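Local coordinates for protein DNA helicase RecQ (Deinococcus radiodurans, PDB 2RHF) that probably couples ATP hydrolysis to 3'-5' unwinding of duplex DNA, the piece described here being its regulatory C-terminal HRDC domain, at residues A10-R15 with F30-L35; A5-A10 with D69-V74. All coordinates share one frame; numbering follows the deposited sequence.

Contact 1 (A10-R15 with F30-L35)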
# COMPACT_ATOMS: atom_id res chain seq x y z
N ALA A 10 -4.44 -5.05 6.05
CA ALA A 10 -3.58 -3.98 6.52
C ALA A 10 -3.54 -2.84 5.51
O ALA A 10 -3.56 -1.67 5.89
CB ALA A 10 -2.20 -4.49 6.81
N LEU A 11 -3.49 -3.18 4.23
CA LEU A 11 -3.47 -2.15 3.21
C LEU A 11 -4.79 -1.37 3.14
O LEU A 11 -4.78 -0.16 2.93
CB LEU A 11 -3.10 -2.75 1.86
CG LEU A 11 -1.65 -3.24 1.78
CD1 LEU A 11 -1.49 -4.19 0.61
CD2 LEU A 11 -0.66 -2.08 1.69
N ARG A 12 -5.91 -2.06 3.35
CA ARG A 12 -7.19 -1.36 3.43
C ARG A 12 -7.25 -0.44 4.65
O ARG A 12 -7.79 0.67 4.58
CB ARG A 12 -8.35 -2.36 3.48
CG ARG A 12 -8.71 -2.92 2.12
CD ARG A 12 -10.03 -3.69 2.11
NE ARG A 12 -10.40 -3.94 0.71
CZ ARG A 12 -9.92 -4.93 -0.03
NH1 ARG A 12 -9.10 -5.84 0.48
NH2 ARG A 12 -10.28 -5.04 -1.31
N GLU A 13 -6.71 -0.91 5.78
CA GLU A 13 -6.65 -0.10 6.99
C GLU A 13 -5.76 1.11 6.78
O GLU A 13 -6.10 2.23 7.19
CB GLU A 13 -6.15 -0.96 8.16
CG GLU A 13 -7.21 -1.98 8.60
CD GLU A 13 -6.70 -3.09 9.50
OE1 GLU A 13 -5.47 -3.27 9.66
OE2 GLU A 13 -7.55 -3.83 10.05
N LEU A 14 -4.62 0.91 6.13
CA LEU A 14 -3.73 2.03 5.80
C LEU A 14 -4.46 3.02 4.90
O LEU A 14 -4.41 4.24 5.12
CB LEU A 14 -2.47 1.54 5.12
CG LEU A 14 -1.59 2.66 4.56
CD1 LEU A 14 -1.09 3.61 5.65
CD2 LEU A 14 -0.43 2.08 3.80
N ARG A 15 -5.11 2.51 3.86
CA ARG A 15 -5.81 3.38 2.93
C ARG A 15 -6.84 4.26 3.65
O ARG A 15 -6.94 5.45 3.37
CB ARG A 15 -6.43 2.56 1.80
CG ARG A 15 -7.10 3.42 0.72
CD ARG A 15 -7.40 2.62 -0.53
NE ARG A 15 -8.37 1.56 -0.28
CZ ARG A 15 -8.78 0.70 -1.20
NH1 ARG A 15 -8.31 0.76 -2.44
NH2 ARG A 15 -9.66 -0.23 -0.89
N PHE A 30 -5.22 4.95 -3.38
CA PHE A 30 -4.76 3.95 -4.35
C PHE A 30 -5.88 2.97 -4.63
O PHE A 30 -6.69 2.68 -3.76
CB PHE A 30 -3.42 3.25 -3.98
CG PHE A 30 -3.38 2.62 -2.61
CD1 PHE A 30 -3.90 1.35 -2.38
CD2 PHE A 30 -2.73 3.27 -1.56
CE1 PHE A 30 -3.82 0.75 -1.14
CE2 PHE A 30 -2.64 2.66 -0.29
CZ PHE A 30 -3.19 1.41 -0.09
N THR A 31 -5.93 2.47 -5.86
CA THR A 31 -7.06 1.67 -6.29
C THR A 31 -6.98 0.24 -5.78
O THR A 31 -5.93 -0.21 -5.29
CB THR A 31 -7.15 1.64 -7.80
OG1 THR A 31 -6.11 0.80 -8.30
CG2 THR A 31 -7.02 3.05 -8.40
N ASN A 32 -8.08 -0.51 -5.93
CA ASN A 32 -8.06 -1.90 -5.54
C ASN A 32 -7.10 -2.74 -6.36
O ASN A 32 -6.49 -3.65 -5.83
CB ASN A 32 -9.46 -2.51 -5.59
CG ASN A 32 -10.28 -2.20 -4.35
OD1 ASN A 32 -9.90 -1.36 -3.53
ND2 ASN A 32 -11.40 -2.87 -4.22
N ALA A 33 -6.94 -2.45 -7.66
CA ALA A 33 -5.96 -3.20 -8.45
C ALA A 33 -4.56 -2.97 -7.89
O ALA A 33 -3.74 -3.89 -7.82
CB ALA A 33 -6.03 -2.81 -9.92
N THR A 34 -4.27 -1.73 -7.50
CA THR A 34 -2.97 -1.42 -6.91
C THR A 34 -2.81 -2.13 -5.55
O THR A 34 -1.75 -2.71 -5.28
CB THR A 34 -2.80 0.09 -6.77
OG1 THR A 34 -2.84 0.69 -8.07
CG2 THR A 34 -1.48 0.43 -6.09
N LEU A 35 -3.85 -2.10 -4.73
CA LEU A 35 -3.86 -2.78 -3.45
C LEU A 35 -3.56 -4.27 -3.62
O LEU A 35 -2.70 -4.84 -2.91
CB LEU A 35 -5.19 -2.55 -2.76
CG LEU A 35 -5.30 -2.98 -1.29
CD1 LEU A 35 -6.39 -2.18 -0.61
CD2 LEU A 35 -5.57 -4.46 -1.15
O HOH W 1 -12.28 -3.10 -1.55
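L11 on helix 4-22 faces L35 in the first turn of helix 32-41, and R15, one turn later, faces F30 in the turn leading into that helix; a helix packs on another's start and entry turn in the all-helical HRDC domain. L11 CB lies 3.8 Å from L35 CG, and L11 CD1 reaches L35 O; a branched aliphatic residue suits this buried spot because it fills space without needing a polar partner. R12 stands nearer the surface. The methylene part of its extended chain crosses L35 at about a right angle, with CG 3.7 Å from L35 CD1, while its NH2 and N32 ND2 both donate to one water, which bridges them.

R15 carries most of the polar grip. With CG anti to the backbone N (chi1 -176°) and the chain bent at chi3 (64°), its CD passes over one face of the F30 ring in a CH-pi contact, 4.2 Å from the centroid, and the guanidinium comes to rest beside the F30 carbonyl. L35 CD1 sits over the centre of one face of that guanidinium, and the acceptors lie around its edge. R15 NH1 donates to F30 O at 2.8 Å, satisfying a carbonyl of the residue that has just left helical geometry. Next to it, T31 caps the new helix, its OG1 accepting from T34 N. An arginine, with an aliphatic chain and a flat, donor-rich end, suits a place needing apolar cover and several donors: R15 NH1 and NH2 converge end-on on N32 OD1, each at 2.9 Å and in the carbonyl plane.

Contact 2 (A5-A10 with D69-V74); sequences ADLSEA and DAINTV
V74 reaches across to D6, L7 and A10 where the first and last helices of the HRDC domain, 4-22 and 57-76, pack against each other. The two short segments run roughly antiparallel, at 141° between their directions, and their axes come within 9.1 Å of each other. No hydrogen bond joins them, so close fitting of apolar groups makes the contact.

The tight part gathers around the two methyl groups of V74. Its CG2 presses on A10 CB at 3.4 Å, shorter than usual van der Waals contact. The other branch, CG1, stands anti to the backbone N (chi1 172°), which sets it against both L7 CD2 and D6 CB, each at 3.7 Å. A beta-branched valine suits this position because its two methyls diverge right at CB and can serve separate neighbours. On the inner side L7 CD2 also meets I71 CG2, at 4.0 Å, and these buried residues continue the core: L7 touches A39 of helix 32-41, and I71 leans on P43.

D6 forms the more exposed edge. It meets V74 with its CB and backbone O, the carboxylate staying at the partly exposed rim, a fitting place for a charged residue. The packing is looser at A70. There the backbones come close because both facing residues are small, the CA atoms of A10 and A70 lying 6.0 Å apart, yet the side chains barely meet: A10 CB comes no nearer to A70 than its carbonyl O, 4.2 Å away.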
# COMPACT_ATOMS: atom_id res chain seq x y z
N ALA A 5 -4.71 -12.28 2.52
CA ALA A 5 -5.84 -11.64 3.18
C ALA A 5 -5.35 -10.70 4.29
O ALA A 5 -5.87 -9.60 4.44
CB ALA A 5 -6.82 -12.67 3.72
N ASP A 6 -4.34 -11.13 5.04
CA ASP A 6 -3.79 -10.30 6.11
C ASP A 6 -3.14 -9.04 5.56
O ASP A 6 -3.34 -7.95 6.08
CB ASP A 6 -2.80 -11.10 6.96
CG ASP A 6 -3.48 -12.17 7.80
OD1 ASP A 6 -4.73 -12.14 7.92
OD2 ASP A 6 -2.75 -13.02 8.34
N LEU A 7 -2.36 -9.18 4.49
CA LEU A 7 -1.75 -8.02 3.83
C LEU A 7 -2.82 -7.10 3.28
O LEU A 7 -2.73 -5.87 3.42
CB LEU A 7 -0.82 -8.50 2.72
CG LEU A 7 0.48 -9.15 3.19
CD1 LEU A 7 1.14 -9.93 2.06
CD2 LEU A 7 1.43 -8.09 3.76
N SER A 8 -3.82 -7.68 2.63
CA SER A 8 -4.89 -6.89 2.02
C SER A 8 -5.65 -6.08 3.07
O SER A 8 -5.97 -4.92 2.84
CB SER A 8 -5.85 -7.79 1.24
OG SER A 8 -5.18 -8.42 0.16
N GLU A 9 -5.91 -6.70 4.22
CA GLU A 9 -6.58 -6.01 5.32
C GLU A 9 -5.74 -4.83 5.83
O GLU A 9 -6.27 -3.74 6.03
CB GLU A 9 -6.89 -6.96 6.49
CG GLU A 9 -7.40 -6.21 7.75
CD GLU A 9 -7.58 -7.09 8.99
OE1 GLU A 9 -7.68 -8.33 8.85
OE2 GLU A 9 -7.65 -6.54 10.12
N ALA A 10 -4.44 -5.05 6.05
CA ALA A 10 -3.58 -3.98 6.52
C ALA A 10 -3.54 -2.84 5.51
O ALA A 10 -3.56 -1.67 5.89
CB ALA A 10 -2.20 -4.49 6.81
N ASP A 69 5.75 -0.14 5.63
CA ASP A 69 5.56 -0.40 7.05
C ASP A 69 4.31 -1.27 7.29
O ASP A 69 4.33 -2.16 8.14
CB ASP A 69 5.51 0.95 7.79
CG ASP A 69 5.20 0.84 9.27
OD1 ASP A 69 5.73 -0.07 9.96
OD2 ASP A 69 4.46 1.73 9.75
N ALA A 70 3.23 -1.02 6.55
CA ALA A 70 2.05 -1.86 6.67
C ALA A 70 2.38 -3.32 6.31
O ALA A 70 2.03 -4.26 7.04
CB ALA A 70 0.91 -1.34 5.80
N ILE A 71 3.07 -3.51 5.19
CA ILE A 71 3.47 -4.83 4.76
C ILE A 71 4.38 -5.49 5.80
O ILE A 71 4.17 -6.66 6.17
CB ILE A 71 4.14 -4.74 3.37
CG1 ILE A 71 3.09 -4.38 2.31
CG2 ILE A 71 4.85 -6.06 3.01
CD1 ILE A 71 3.67 -3.91 0.99
N ASN A 72 5.37 -4.76 6.30
CA ASN A 72 6.29 -5.31 7.29
C ASN A 72 5.62 -5.66 8.59
O ASN A 72 5.97 -6.65 9.23
CB ASN A 72 7.44 -4.35 7.53
CG ASN A 72 8.41 -4.34 6.38
OD1 ASN A 72 8.61 -5.36 5.73
ND2 ASN A 72 9.02 -3.21 6.11
N THR A 73 4.63 -4.87 8.99
CA THR A 73 3.92 -5.13 10.22
C THR A 73 3.20 -6.48 10.13
O THR A 73 3.19 -7.26 11.10
CB THR A 73 2.95 -3.98 10.56
OG1 THR A 73 3.70 -2.78 10.78
CG2 THR A 73 2.15 -4.28 11.82
N VAL A 74 2.61 -6.76 8.98
CA VAL A 74 1.96 -8.05 8.75
C VAL A 74 2.98 -9.19 8.65
O VAL A 74 2.81 -10.24 9.27
CB VAL A 74 1.07 -8.00 7.50
CG1 VAL A 74 0.54 -9.41 7.15
CG2 VAL A 74 -0.07 -7.01 7.70

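In the fold
Helix 4-22 is common to both contacts, and A10 belongs to both: contact 2 uses its N-terminal turns, contact 1 the turns that follow. Their centres lie 10 Å apart, and they touch directly, through L35 CD2 against S8 O and L14 CD2 against A70 CB. Along the chain the order is 5-10, 10-15, 30-35, 69-74, so the 15-residue separation of contact 1 falls within the 59-residue separation of contact 2. Helix 4-22 packs on helix 32-41 and also on helix 57-76, so the first helix of this small, single-chain HRDC domain bridges its central and C-terminal helices, which are distant in sequence.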